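PDB 4WOK: UDP-glucose 4-epimerase from Brucella ovis, which probably catalyses the NAD-dependent interconversion of UDP-glucose and UDP-galactose by inverting the configuration at C4 of the sugar. Local coordinates for residues 79-87 against 99-110; 120-131 against 170-179. The protein carries 2 engineered substitutions. All coordinates share one frame; numbering follows the deposited sequence. Where two conformers were deposited one is given.

Contact 1: residues 79-87 against 99-110; sequences AVIHFAASA and YYRNNVGGTQSL. With NAD (nicotinamide-adenine-dinucleotide), chain B.
N103 grips the backbone of S86 with both ends of its carboxamide. N103 OD1 accepts from S86 N at 3.0 Å on a lone pair in the carbonyl plane, and ND2 donates to S86 O at 166°, in the amide plane. This fixes the amide's rotation; T154 also bonds ND2. One helical turn beyond N103, T107 OG1 accepts from H82 NE2 at 3.0 Å, in the ring plane. It donates to N103 O, 2.7 Å from T107 OG1, as the middle of a short relay; a water held by A84 O and N102 O also donates to it. In this Rossmann fold, strand 79-82 ends in a loop bordering NAD, and helix 96-116, here residues 99-110, runs back antiparallel to the strand (174°). N102 reads the adenine: its OD1 accepts from NAD N6A at 2.9 Å and its ND2 donates to NAD N7A at 3.0 Å. A weak bond joins ND2 to S86 OG. Two CH-pi contacts add apolar packing, beside V80 CG1 meeting L110 CD1 tip to tip. L110 CD2 lies over a face of the H82 ring, brought there with CG anti to the backbone N (chi1 179°). S86 CB sits 3.7 Å from the centroid of the Y99 ring, whose OH bonds E91.

Contact 2: residues 120-131 against 170-179; sequences QNVIFSSSCATY and GLRYVALRYF. With NAD (nicotinamide-adenine-dinucleotide), chain B.
Strands 121-125 and 172-177 are parallel neighbours in the Rossmann sheet, laced by V122 N to R172 O (2.9 Å), V174 N to V122 O, F124 N to V174 O and L176 N to F124 O, and continued beyond the strands by S126 N to L176 O and C128 N to Y178 O. At their N-terminal end the Q120 amide stacks on the R172 guanidinium, the planes 15° apart. N121 OD1 receives weak bonds from R172 NE and NH2, while N121 ND2 bonds V78 O. I123 packs beside V174 and across L176 CD1. The C-terminal ends enter the NAD site. S125 OG, also hydrogen-bonded to H243, shares a 2.7 Å hydrogen bond with Y178 OH in the plane of the Y178 ring, while S126 O lies over a face of that ring. Y178 chi1 of 49° sets CG between the backbone N and carbonyl carbon and carries the ring alongside the nicotinamide. S126 O comes within 3.1 Å of NAD C6N, and F179 O within 3.2 Å of NAD C4N, the carbon that accepts hydride in this family. S127 touches Y151, which with K155 forms the YxxxK pair of short-chain dehydrogenases. C128 CB rests over the centre of the F179 ring, 3.3 Å from its centroid. R177 NH1 donates to Y131 OH at 2.9 Å, the oxygen somewhat tilted from the guanidinium plane; E159 salt-bridges R177 NH2, and N260 bonds Y131 OH.

From the N terminus, contact 1 closes first: the chain leaves strand 79-82, passes through the mainly helical residues 88-98 and returns along helix 96-116. Strand 121-125 follows and opens contact 2, which closes after helix 150-169. The two loops are in series, neither nested nor crossed. Successive beta-alpha-beta crossovers set the three strands side by side. Contact 1 joins strand 79-82 to helix 96-116; contact 2 joins strands 121-125 and 172-177. They meet through probable hydrogen bonds from V80 N to N121 O and from I123 N to V80 O, and where H82 packs on F124. Both border NAD, contact 1 reaching its adenine and nicotinamide ribose, contact 2 its nicotinamide and the same ribose.

Contact 1: residues 79-87 against 99-110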
loop_
_atom_site.group_PDB
_atom_site.type_symbol
_atom_site.label_atom_id
_atom_site.label_comp_id
_atom_site.label_asym_id
_atom_site.label_seq_id
_atom_site.Cartn_x
_atom_site.Cartn_y
_atom_site.Cartn_z
ATOM N N ALA A 79 13.764 10.766 -8.108
ATOM C CA ALA A 79 13.168 9.448 -7.968
ATOM C C ALA A 79 11.688 9.527 -8.304
ATOM O O ALA A 79 11.080 10.602 -8.218
ATOM C CB ALA A 79 13.349 8.907 -6.549
ATOM N N VAL A 80 11.117 8.377 -8.656
ATOM C CA VAL A 80 9.689 8.245 -8.921
ATOM C C VAL A 80 9.131 7.170 -7.984
ATOM O O VAL A 80 9.672 6.071 -7.915
ATOM C CB VAL A 80 9.416 7.867 -10.395
ATOM C CG1 VAL A 80 7.909 7.657 -10.657
ATOM C CG2 VAL A 80 9.980 8.934 -11.323
ATOM N N ILE A 81 8.081 7.505 -7.238
ATOM C CA ILE A 81 7.407 6.523 -6.399
ATOM C C ILE A 81 6.043 6.228 -7.028
ATOM O O ILE A 81 5.242 7.136 -7.250
ATOM C CB ILE A 81 7.239 7.013 -4.968
ATOM C CG1 ILE A 81 8.564 7.604 -4.452
ATOM C CG2 ILE A 81 6.808 5.861 -4.073
ATOM C CD1 ILE A 81 8.470 8.102 -3.028
ATOM N N HIS A 82 5.802 4.955 -7.309
ATOM C CA HIS A 82 4.663 4.540 -8.118
ATOM C C HIS A 82 3.601 3.899 -7.229
ATOM O O HIS A 82 3.722 2.736 -6.848
ATOM C CB HIS A 82 5.135 3.573 -9.204
ATOM C CG HIS A 82 4.032 3.057 -10.082
ATOM N ND1 HIS A 82 2.793 3.655 -10.145
ATOM C CD2 HIS A 82 4.001 2.018 -10.949
ATOM C CE1 HIS A 82 2.034 2.990 -11.010
ATOM N NE2 HIS A 82 2.739 1.990 -11.500
ATOM N N PHE A 83 2.577 4.677 -6.883
ATOM C CA PHE A 83 1.412 4.189 -6.134
ATOM C C PHE A 83 0.154 4.063 -7.000
ATOM O O PHE A 83 -0.912 3.714 -6.499
ATOM C CB PHE A 83 1.039 5.136 -4.990
ATOM C CG PHE A 83 2.078 5.267 -3.909
ATOM C CD1 PHE A 83 2.246 4.267 -2.966
ATOM C CD2 PHE A 83 2.844 6.425 -3.803
ATOM C CE1 PHE A 83 3.197 4.409 -1.934
ATOM C CE2 PHE A 83 3.781 6.568 -2.785
ATOM C CZ PHE A 83 3.954 5.557 -1.855
ATOM N N ALA A 84 0.263 4.422 -8.272
ATOM C CA ALA A 84 -0.917 4.633 -9.097
ATOM C C ALA A 84 -1.445 3.304 -9.621
ATOM O O ALA A 84 -1.039 2.821 -10.664
ATOM C CB ALA A 84 -0.592 5.571 -10.247
ATOM N N ALA A 85 -2.372 2.685 -8.904
ATOM C CA ALA A 85 -2.877 1.405 -9.381
ATOM C C ALA A 85 -4.322 1.156 -8.965
ATOM O O ALA A 85 -4.858 1.856 -8.101
ATOM C CB ALA A 85 -1.983 0.281 -8.877
ATOM N N SER A 86 -4.945 0.167 -9.604
ATOM C CA SER A 86 -6.193 -0.401 -9.126
ATOM C C SER A 86 -5.836 -1.518 -8.129
ATOM O O SER A 86 -4.967 -2.364 -8.390
ATOM C CB SER A 86 -7.053 -0.907 -10.294
ATOM O OG SER A 86 -7.362 0.150 -11.203
ATOM N N ALA A 87 -6.501 -1.499 -6.980
ATOM C CA ALA A 87 -5.986 -2.210 -5.811
ATOM C C ALA A 87 -6.993 -3.102 -5.114
ATOM O O ALA A 87 -6.815 -3.444 -3.942
ATOM C CB ALA A 87 -5.431 -1.202 -4.808
ATOM N N TYR A 99 -7.658 -4.230 -14.328
ATOM C CA TYR A 99 -6.391 -4.411 -13.628
ATOM C C TYR A 99 -5.223 -4.613 -14.610
ATOM O O TYR A 99 -4.158 -4.021 -14.426
ATOM C CB TYR A 99 -6.514 -5.561 -12.604
ATOM C CG TYR A 99 -7.289 -5.067 -11.402
ATOM C CD1 TYR A 99 -8.656 -4.842 -11.491
ATOM C CD2 TYR A 99 -6.640 -4.717 -10.223
ATOM C CE1 TYR A 99 -9.366 -4.320 -10.429
ATOM C CE2 TYR A 99 -7.348 -4.201 -9.141
ATOM C CZ TYR A 99 -8.712 -4.004 -9.254
ATOM O OH TYR A 99 -9.430 -3.486 -8.201
ATOM N N TYR A 100 -5.412 -5.394 -15.667
ATOM C CA TYR A 100 -4.338 -5.497 -16.669
ATOM C C TYR A 100 -4.083 -4.143 -17.323
ATOM O O TYR A 100 -2.940 -3.788 -17.576
ATOM C CB TYR A 100 -4.658 -6.556 -17.741
ATOM C CG TYR A 100 -4.424 -7.985 -17.292
ATOM C CD1 TYR A 100 -3.162 -8.560 -17.384
ATOM C CD2 TYR A 100 -5.463 -8.764 -16.782
ATOM C CE1 TYR A 100 -2.932 -9.860 -16.983
ATOM C CE2 TYR A 100 -5.238 -10.072 -16.366
ATOM C CZ TYR A 100 -3.969 -10.609 -16.469
ATOM O OH TYR A 100 -3.707 -11.897 -16.076
ATOM N N ARG A 101 -5.134 -3.364 -17.566
ATOM C CA ARG A 101 -4.949 -2.065 -18.221
ATOM C C ARG A 101 -4.207 -1.074 -17.313
ATOM O O ARG A 101 -3.190 -0.505 -17.700
ATOM C CB ARG A 101 -6.285 -1.466 -18.640
ATOM C CG ARG A 101 -6.192 -0.010 -19.105
ATOM C CD ARG A 101 -7.549 0.538 -19.537
ATOM N NE ARG A 101 -7.470 1.939 -19.968
ATOM C CZ ARG A 101 -7.197 2.314 -21.214
ATOM N NH1 ARG A 101 -6.977 1.399 -22.150
ATOM N NH2 ARG A 101 -7.146 3.605 -21.532
ATOM N N ASN A 102 -4.732 -0.864 -16.107
ATOM C CA ASN A 102 -4.156 0.119 -15.185
ATOM C C ASN A 102 -2.808 -0.339 -14.637
ATOM O O ASN A 102 -1.833 0.419 -14.609
ATOM C CB ASN A 102 -5.123 0.392 -14.025
ATOM C CG ASN A 102 -5.187 1.878 -13.631
ATOM O OD1 ASN A 102 -5.145 2.775 -14.485
ATOM N ND2 ASN A 102 -5.319 2.135 -12.325
ATOM N N ASN A 103 -2.736 -1.586 -14.203
ATOM C CA ASN A 103 -1.547 -2.044 -13.493
ATOM C C ASN A 103 -0.397 -2.533 -14.368
ATOM O O ASN A 103 0.769 -2.367 -14.004
ATOM C CB ASN A 103 -1.930 -3.148 -12.531
ATOM C CG ASN A 103 -2.929 -2.681 -11.492
ATOM O OD1 ASN A 103 -3.409 -1.538 -11.541
ATOM N ND2 ASN A 103 -3.241 -3.555 -10.536
ATOM N N VAL A 104 -0.708 -3.147 -15.505
ATOM C CA VAL A 104 0.345 -3.576 -16.425
ATOM C C VAL A 104 0.574 -2.504 -17.494
ATOM O O VAL A 104 1.675 -1.987 -17.617
ATOM C CB VAL A 104 0.016 -4.934 -17.086
ATOM C CG1 VAL A 104 1.147 -5.368 -18.041
ATOM C CG2 VAL A 104 -0.205 -5.994 -15.997
ATOM N N GLY A 105 -0.459 -2.170 -18.261
ATOM C CA GLY A 105 -0.343 -1.083 -19.227
ATOM C C GLY A 105 0.098 0.242 -18.605
ATOM O O GLY A 105 0.984 0.925 -19.138
ATOM N N GLY A 106 -0.510 0.617 -17.484
ATOM C CA GLY A 106 -0.156 1.864 -16.818
ATOM C C GLY A 106 1.290 1.863 -16.333
ATOM O O GLY A 106 2.019 2.850 -16.475
ATOM N N THR A 107 1.716 0.768 -15.722
ATOM C CA THR A 107 3.101 0.699 -15.261
ATOM C C THR A 107 4.069 0.732 -16.446
ATOM O O THR A 107 5.104 1.389 -16.383
ATOM C CB THR A 107 3.335 -0.562 -14.400
ATOM O OG1 THR A 107 2.541 -0.448 -13.212
ATOM C CG2 THR A 107 4.827 -0.693 -14.008
ATOM N N GLN A 108 3.738 0.056 -17.544
ATOM C CA GLN A 108 4.661 0.085 -18.675
ATOM C C GLN A 108 4.804 1.510 -19.199
ATOM O O GLN A 108 5.901 1.952 -19.546
ATOM C CB GLN A 108 4.229 -0.825 -19.835
ATOM C CG GLN A 108 5.293 -0.721 -20.964
ATOM C CD GLN A 108 5.017 -1.609 -22.162
ATOM O OE1 GLN A 108 4.001 -2.296 -22.228
ATOM N NE2 GLN A 108 5.933 -1.593 -23.120
ATOM N N SER A 109 3.698 2.234 -19.236
ATOM C CA SER A 109 3.736 3.614 -19.684
ATOM C C SER A 109 4.658 4.429 -18.756
ATOM O O SER A 109 5.470 5.232 -19.215
ATOM C CB SER A 109 2.321 4.188 -19.715
ATOM O OG SER A 109 2.312 5.515 -20.198
ATOM N N LEU A 110 4.546 4.212 -17.452
ATOM C CA LEU A 110 5.396 4.929 -16.507
ATOM C C LEU A 110 6.860 4.566 -16.699
ATOM O O LEU A 110 7.734 5.441 -16.674
ATOM C CB LEU A 110 4.967 4.647 -15.066
ATOM C CG LEU A 110 5.911 5.219 -14.001
ATOM C CD1 LEU A 110 5.823 6.737 -13.919
ATOM C CD2 LEU A 110 5.616 4.590 -12.647
HETATM P PA NAD B . -5.567 4.808 -3.338
HETATM O O1A NAD B . -6.553 4.424 -4.425
HETATM O O2A NAD B . -5.899 5.704 -2.181
HETATM O O5B NAD B . -4.329 5.680 -4.181
HETATM C C5B NAD B . -4.287 5.314 -5.543
HETATM C C4B NAD B . -3.926 6.630 -6.282
HETATM O O4B NAD B . -3.562 6.355 -7.641
HETATM C C3B NAD B . -5.238 7.423 -6.275
HETATM O O3B NAD B . -4.933 8.737 -5.878
HETATM C C2B NAD B . -5.683 7.348 -7.756
HETATM O O2B NAD B . -6.363 8.483 -8.122
HETATM C C1B NAD B . -4.291 7.269 -8.482
HETATM N N9A NAD B . -4.376 6.566 -9.777
HETATM C C8A NAD B . -4.958 5.314 -10.072
HETATM N N7A NAD B . -4.819 4.973 -11.357
HETATM C C5A NAD B . -4.122 6.050 -11.921
HETATM C C6A NAD B . -3.682 6.297 -13.240
HETATM N N6A NAD B . -3.933 5.387 -14.240
HETATM N N1A NAD B . -3.008 7.438 -13.519
HETATM C C2A NAD B . -2.791 8.319 -12.490
HETATM N N3A NAD B . -3.165 8.219 -11.181
HETATM C C4A NAD B . -3.830 7.046 -10.947
HETATM O O3 NAD B . -4.959 3.352 -3.034
HETATM P PN NAD B . -3.818 3.258 -1.893
HETATM O O1N NAD B . -3.115 4.509 -1.447
HETATM O O2N NAD B . -4.310 2.173 -0.999
HETATM O O5D NAD B . -2.557 2.261 -2.526
HETATM C C5D NAD B . -1.950 2.803 -3.593
HETATM C C4D NAD B . -0.801 1.854 -3.931
HETATM O O4D NAD B . -0.535 0.981 -2.759
HETATM C C3D NAD B . -1.239 0.904 -5.064
HETATM O O3D NAD B . -0.082 0.616 -5.782
HETATM C C2D NAD B . -1.706 -0.319 -4.267
HETATM O O2D NAD B . -1.609 -1.512 -4.937
HETATM C C1D NAD B . -0.562 -0.328 -3.226
HETATM N N1N NAD B . -0.970 -1.269 -2.064
HETATM C C2N NAD B . -1.952 -0.816 -1.188
HETATM C C3N NAD B . -2.338 -1.664 -0.117
HETATM C C7N NAD B . -3.401 -1.188 0.837
HETATM O O7N NAD B . -3.735 -1.888 1.798
HETATM N N7N NAD B . -3.988 0.042 0.612
HETATM C C4N NAD B . -1.736 -2.917 0.016
HETATM C C5N NAD B . -0.758 -3.340 -0.884
HETATM C C6N NAD B . -0.376 -2.500 -1.939
HETATM O O HOH W 1 -0.158 0.926 -12.256
#

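Contact 2: residues 120-131 against 170-179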
loop_
_atom_site.group_PDB
_atom_site.type_symbol
_atom_site.label_atom_id
_atom_site.label_comp_id
_atom_site.label_asym_id
_atom_site.label_seq_id
_atom_site.Cartn_x
_atom_site.Cartn_y
_atom_site.Cartn_z
ATOM N N GLN A 120 15.698 7.977 -13.375
ATOM C CA GLN A 120 16.307 6.693 -13.071
ATOM C C GLN A 120 15.715 5.849 -11.954
ATOM O O GLN A 120 15.628 4.629 -12.083
ATOM C CB GLN A 120 17.789 6.908 -12.743
ATOM C CG GLN A 120 18.705 6.309 -13.782
ATOM C CD GLN A 120 18.694 4.796 -13.754
ATOM O OE1 GLN A 120 18.004 4.180 -12.940
ATOM N NE2 GLN A 120 19.476 4.186 -14.638
ATOM N N ASN A 121 15.349 6.468 -10.844
ATOM C CA ASN A 121 15.069 5.687 -9.647
ATOM C C ASN A 121 13.579 5.424 -9.377
ATOM O O ASN A 121 12.858 6.337 -8.994
ATOM C CB ASN A 121 15.690 6.397 -8.454
ATOM C CG ASN A 121 17.210 6.488 -8.572
ATOM O OD1 ASN A 121 17.862 5.520 -8.950
ATOM N ND2 ASN A 121 17.769 7.653 -8.266
ATOM N N VAL A 122 13.136 4.175 -9.530
ATOM C CA VAL A 122 11.707 3.862 -9.368
ATOM C C VAL A 122 11.428 3.049 -8.115
ATOM O O VAL A 122 11.984 1.970 -7.917
ATOM C CB VAL A 122 11.156 3.106 -10.593
ATOM C CG1 VAL A 122 9.692 2.688 -10.369
ATOM C CG2 VAL A 122 11.287 3.985 -11.837
ATOM N N ILE A 123 10.567 3.591 -7.262
ATOM C CA ILE A 123 10.145 2.886 -6.065
ATOM C C ILE A 123 8.719 2.407 -6.316
ATOM O O ILE A 123 7.814 3.217 -6.442
ATOM C CB ILE A 123 10.196 3.778 -4.816
ATOM C CG1 ILE A 123 11.559 4.488 -4.694
ATOM C CG2 ILE A 123 9.823 2.972 -3.567
ATOM C CD1 ILE A 123 12.714 3.555 -4.648
ATOM N N PHE A 124 8.537 1.096 -6.394
ATOM C CA PHE A 124 7.272 0.490 -6.820
ATOM C C PHE A 124 6.500 -0.081 -5.639
ATOM O O PHE A 124 7.011 -0.925 -4.906
ATOM C CB PHE A 124 7.521 -0.622 -7.836
ATOM C CG PHE A 124 6.255 -1.314 -8.283
ATOM C CD1 PHE A 124 5.280 -0.617 -8.984
ATOM C CD2 PHE A 124 6.025 -2.643 -7.972
ATOM C CE1 PHE A 124 4.084 -1.255 -9.386
ATOM C CE2 PHE A 124 4.834 -3.291 -8.364
ATOM C CZ PHE A 124 3.871 -2.592 -9.075
ATOM N N SER A 125 5.267 0.380 -5.447
ATOM C CA SER A 125 4.447 -0.139 -4.362
ATOM C C SER A 125 3.781 -1.414 -4.846
ATOM O O SER A 125 2.865 -1.382 -5.657
ATOM C CB SER A 125 3.404 0.895 -3.904
ATOM O OG SER A 125 3.432 1.050 -2.482
ATOM N N SER A 126 4.270 -2.544 -4.358
ATOM C CA SER A 126 3.776 -3.837 -4.785
ATOM C C SER A 126 2.861 -4.394 -3.708
ATOM O O SER A 126 2.335 -3.639 -2.900
ATOM C CB SER A 126 4.944 -4.784 -5.071
ATOM O OG SER A 126 4.499 -5.963 -5.722
ATOM N N SER A 127 2.692 -5.711 -3.676
ATOM C CA SER A 127 1.768 -6.345 -2.734
ATOM C C SER A 127 2.234 -7.732 -2.379
ATOM O O SER A 127 2.822 -8.415 -3.209
ATOM C CB SER A 127 0.355 -6.427 -3.329
ATOM O OG SER A 127 -0.493 -7.183 -2.474
ATOM N N CYS A 128 1.964 -8.156 -1.151
ATOM C CA CYS A 128 2.248 -9.529 -0.760
ATOM C C CYS A 128 1.231 -10.487 -1.373
ATOM O O CYS A 128 1.348 -11.703 -1.229
ATOM C CB CYS A 128 2.262 -9.670 0.760
ATOM S SG CYS A 128 3.735 -8.994 1.552
ATOM N N ALA A 129 0.236 -9.937 -2.067
ATOM C CA ALA A 129 -0.686 -10.768 -2.839
ATOM C C ALA A 129 0.043 -11.515 -3.963
ATOM O O ALA A 129 -0.477 -12.492 -4.503
ATOM C CB ALA A 129 -1.819 -9.924 -3.413
ATOM N N THR A 130 1.247 -11.066 -4.315
ATOM C CA THR A 130 2.012 -11.742 -5.359
ATOM C C THR A 130 2.400 -13.171 -4.950
ATOM O O THR A 130 2.620 -14.023 -5.808
ATOM C CB THR A 130 3.295 -10.968 -5.721
ATOM O OG1 THR A 130 4.078 -10.772 -4.540
ATOM C CG2 THR A 130 2.966 -9.607 -6.351
ATOM N N TYR A 131 2.477 -13.429 -3.645
ATOM C CA TYR A 131 2.893 -14.746 -3.148
ATOM C C TYR A 131 1.828 -15.824 -3.309
ATOM O O TYR A 131 2.151 -17.003 -3.490
ATOM C CB TYR A 131 3.286 -14.670 -1.669
ATOM C CG TYR A 131 4.505 -13.830 -1.401
ATOM C CD1 TYR A 131 5.735 -14.164 -1.952
ATOM C CD2 TYR A 131 4.432 -12.708 -0.588
ATOM C CE1 TYR A 131 6.863 -13.398 -1.705
ATOM C CE2 TYR A 131 5.557 -11.932 -0.340
ATOM C CZ TYR A 131 6.767 -12.284 -0.903
ATOM O OH TYR A 131 7.886 -11.521 -0.659
ATOM N N GLY A 170 18.819 -0.215 -17.813
ATOM C CA GLY A 170 19.529 0.227 -16.624
ATOM C C GLY A 170 18.660 0.954 -15.605
ATOM O O GLY A 170 19.170 1.714 -14.778
ATOM N N LEU A 171 17.346 0.746 -15.655
ATOM C CA LEU A 171 16.501 1.335 -14.625
ATOM C C LEU A 171 16.860 0.708 -13.270
ATOM O O LEU A 171 17.203 -0.472 -13.169
ATOM C CB LEU A 171 15.005 1.172 -14.958
ATOM C CG LEU A 171 14.477 1.943 -16.186
ATOM C CD1 LEU A 171 12.940 1.828 -16.346
ATOM C CD2 LEU A 171 14.883 3.418 -16.195
ATOM N N ARG A 172 16.845 1.545 -12.233
ATOM C CA ARG A 172 17.132 1.092 -10.875
ATOM C C ARG A 172 15.857 1.148 -10.051
ATOM O O ARG A 172 15.086 2.108 -10.163
ATOM C CB ARG A 172 18.219 1.947 -10.227
ATOM C CG ARG A 172 19.547 1.920 -10.990
ATOM C CD ARG A 172 20.662 2.644 -10.247
ATOM N NE ARG A 172 20.391 4.070 -10.073
ATOM C CZ ARG A 172 20.718 5.010 -10.956
ATOM N NH1 ARG A 172 21.334 4.682 -12.087
ATOM N NH2 ARG A 172 20.437 6.284 -10.708
ATOM N N TYR A 173 15.625 0.142 -9.216
ATOM C CA TYR A 173 14.336 0.090 -8.538
ATOM C C TYR A 173 14.351 -0.619 -7.213
ATOM O O TYR A 173 15.250 -1.393 -6.911
ATOM C CB TYR A 173 13.292 -0.595 -9.431
ATOM C CG TYR A 173 13.542 -2.072 -9.616
ATOM C CD1 TYR A 173 14.391 -2.529 -10.614
ATOM C CD2 TYR A 173 12.924 -3.012 -8.796
ATOM C CE1 TYR A 173 14.621 -3.879 -10.795
ATOM C CE2 TYR A 173 13.152 -4.363 -8.962
ATOM C CZ TYR A 173 14.001 -4.791 -9.968
ATOM O OH TYR A 173 14.233 -6.136 -10.146
ATOM N N VAL A 174 13.302 -0.354 -6.444
ATOM C CA VAL A 174 13.002 -1.072 -5.221
ATOM C C VAL A 174 11.528 -1.390 -5.290
ATOM O O VAL A 174 10.712 -0.482 -5.471
ATOM C CB VAL A 174 13.294 -0.252 -3.956
ATOM C CG1 VAL A 174 12.830 -1.000 -2.697
ATOM C CG2 VAL A 174 14.778 0.094 -3.861
ATOM N N ALA A 175 11.190 -2.666 -5.173
ATOM C CA ALA A 175 9.797 -3.076 -5.109
ATOM C C ALA A 175 9.477 -3.345 -3.651
ATOM O O ALA A 175 10.227 -4.040 -2.970
ATOM C CB ALA A 175 9.540 -4.311 -5.974
ATOM N N LEU A 176 8.375 -2.778 -3.168
ATOM C CA LEU A 176 8.012 -2.917 -1.764
ATOM C C LEU A 176 6.700 -3.680 -1.636
ATOM O O LEU A 176 5.664 -3.242 -2.140
ATOM C CB LEU A 176 7.908 -1.544 -1.097
ATOM C CG LEU A 176 9.195 -0.711 -1.077
ATOM C CD1 LEU A 176 8.915 0.693 -0.550
ATOM C CD2 LEU A 176 10.301 -1.381 -0.248
ATOM N N ARG A 177 6.762 -4.824 -0.958
ATOM C CA ARG A 177 5.622 -5.721 -0.824
ATOM C C ARG A 177 5.044 -5.649 0.589
ATOM O O ARG A 177 5.778 -5.742 1.574
ATOM C CB ARG A 177 6.030 -7.170 -1.145
ATOM C CG ARG A 177 6.702 -7.372 -2.499
ATOM C CD ARG A 177 7.184 -8.817 -2.657
ATOM N NE ARG A 177 7.870 -9.052 -3.927
ATOM C CZ ARG A 177 8.859 -9.934 -4.083
ATOM N NH1 ARG A 177 9.275 -10.660 -3.052
ATOM N NH2 ARG A 177 9.431 -10.097 -5.267
ATOM N N TYR A 178 3.730 -5.481 0.690
ATOM C CA TYR A 178 3.079 -5.491 1.997
ATOM C C TYR A 178 1.634 -5.914 1.829
ATOM O O TYR A 178 1.123 -5.961 0.703
ATOM C CB TYR A 178 3.176 -4.120 2.674
ATOM C CG TYR A 178 2.770 -2.956 1.781
ATOM C CD1 TYR A 178 3.670 -2.398 0.869
ATOM C CD2 TYR A 178 1.500 -2.407 1.871
ATOM C CE1 TYR A 178 3.300 -1.344 0.060
ATOM C CE2 TYR A 178 1.123 -1.345 1.080
ATOM C CZ TYR A 178 2.024 -0.820 0.170
ATOM O OH TYR A 178 1.642 0.236 -0.630
ATOM N N PHE A 179 0.977 -6.229 2.944
ATOM C CA PHE A 179 -0.396 -6.729 2.890
ATOM C C PHE A 179 -1.465 -5.638 3.024
ATOM O O PHE A 179 -2.161 -5.324 2.054
ATOM C CB PHE A 179 -0.613 -7.789 3.980
ATOM C CG PHE A 179 -0.201 -9.179 3.567
ATOM C CD1 PHE A 179 -0.920 -9.870 2.595
ATOM C CD2 PHE A 179 0.901 -9.794 4.145
ATOM C CE1 PHE A 179 -0.551 -11.152 2.213
ATOM C CE2 PHE A 179 1.275 -11.075 3.774
ATOM C CZ PHE A 179 0.546 -11.756 2.804
HETATM P PA NAD B . -5.567 4.808 -3.338
HETATM O O1A NAD B . -6.553 4.424 -4.425
HETATM O O2A NAD B . -5.899 5.704 -2.181
HETATM O O5B NAD B . -4.329 5.680 -4.181
HETATM C C5B NAD B . -4.287 5.314 -5.543
HETATM C C4B NAD B . -3.926 6.630 -6.282
HETATM O O4B NAD B . -3.562 6.355 -7.641
HETATM C C3B NAD B . -5.238 7.423 -6.275
HETATM O O3B NAD B . -4.933 8.737 -5.878
HETATM C C2B NAD B . -5.683 7.348 -7.756
HETATM O O2B NAD B . -6.363 8.483 -8.122
HETATM C C1B NAD B . -4.291 7.269 -8.482
HETATM N N9A NAD B . -4.376 6.566 -9.777
HETATM C C8A NAD B . -4.958 5.314 -10.072
HETATM N N7A NAD B . -4.819 4.973 -11.357
HETATM C C5A NAD B . -4.122 6.050 -11.921
HETATM C C6A NAD B . -3.682 6.297 -13.240
HETATM N N6A NAD B . -3.933 5.387 -14.240
HETATM N N1A NAD B . -3.008 7.438 -13.519
HETATM C C2A NAD B . -2.791 8.319 -12.490
HETATM N N3A NAD B . -3.165 8.219 -11.181
HETATM C C4A NAD B . -3.830 7.046 -10.947
HETATM O O3 NAD B . -4.959 3.352 -3.034
HETATM P PN NAD B . -3.818 3.258 -1.893
HETATM O O1N NAD B . -3.115 4.509 -1.447
HETATM O O2N NAD B . -4.310 2.173 -0.999
HETATM O O5D NAD B . -2.557 2.261 -2.526
HETATM C C5D NAD B . -1.950 2.803 -3.593
HETATM C C4D NAD B . -0.801 1.854 -3.931
HETATM O O4D NAD B . -0.535 0.981 -2.759
HETATM C C3D NAD B . -1.239 0.904 -5.064
HETATM O O3D NAD B . -0.082 0.616 -5.782
HETATM C C2D NAD B . -1.706 -0.319 -4.267
HETATM O O2D NAD B . -1.609 -1.512 -4.937
HETATM C C1D NAD B . -0.562 -0.328 -3.226
HETATM N N1N NAD B . -0.970 -1.269 -2.064
HETATM C C2N NAD B . -1.952 -0.816 -1.188
HETATM C C3N NAD B . -2.338 -1.664 -0.117
HETATM C C7N NAD B . -3.401 -1.188 0.837
HETATM O O7N NAD B . -3.735 -1.888 1.798
HETATM N N7N NAD B . -3.988 0.042 0.612
HETATM C C4N NAD B . -1.736 -2.917 0.016
HETATM C C5N NAD B . -0.758 -3.340 -0.884
HETATM C C6N NAD B . -0.376 -2.500 -1.939
HETATM O O HOH W 2 20.740 7.726 -8.205
HETATM O O HOH W 3 -2.513 -5.999 -0.924
#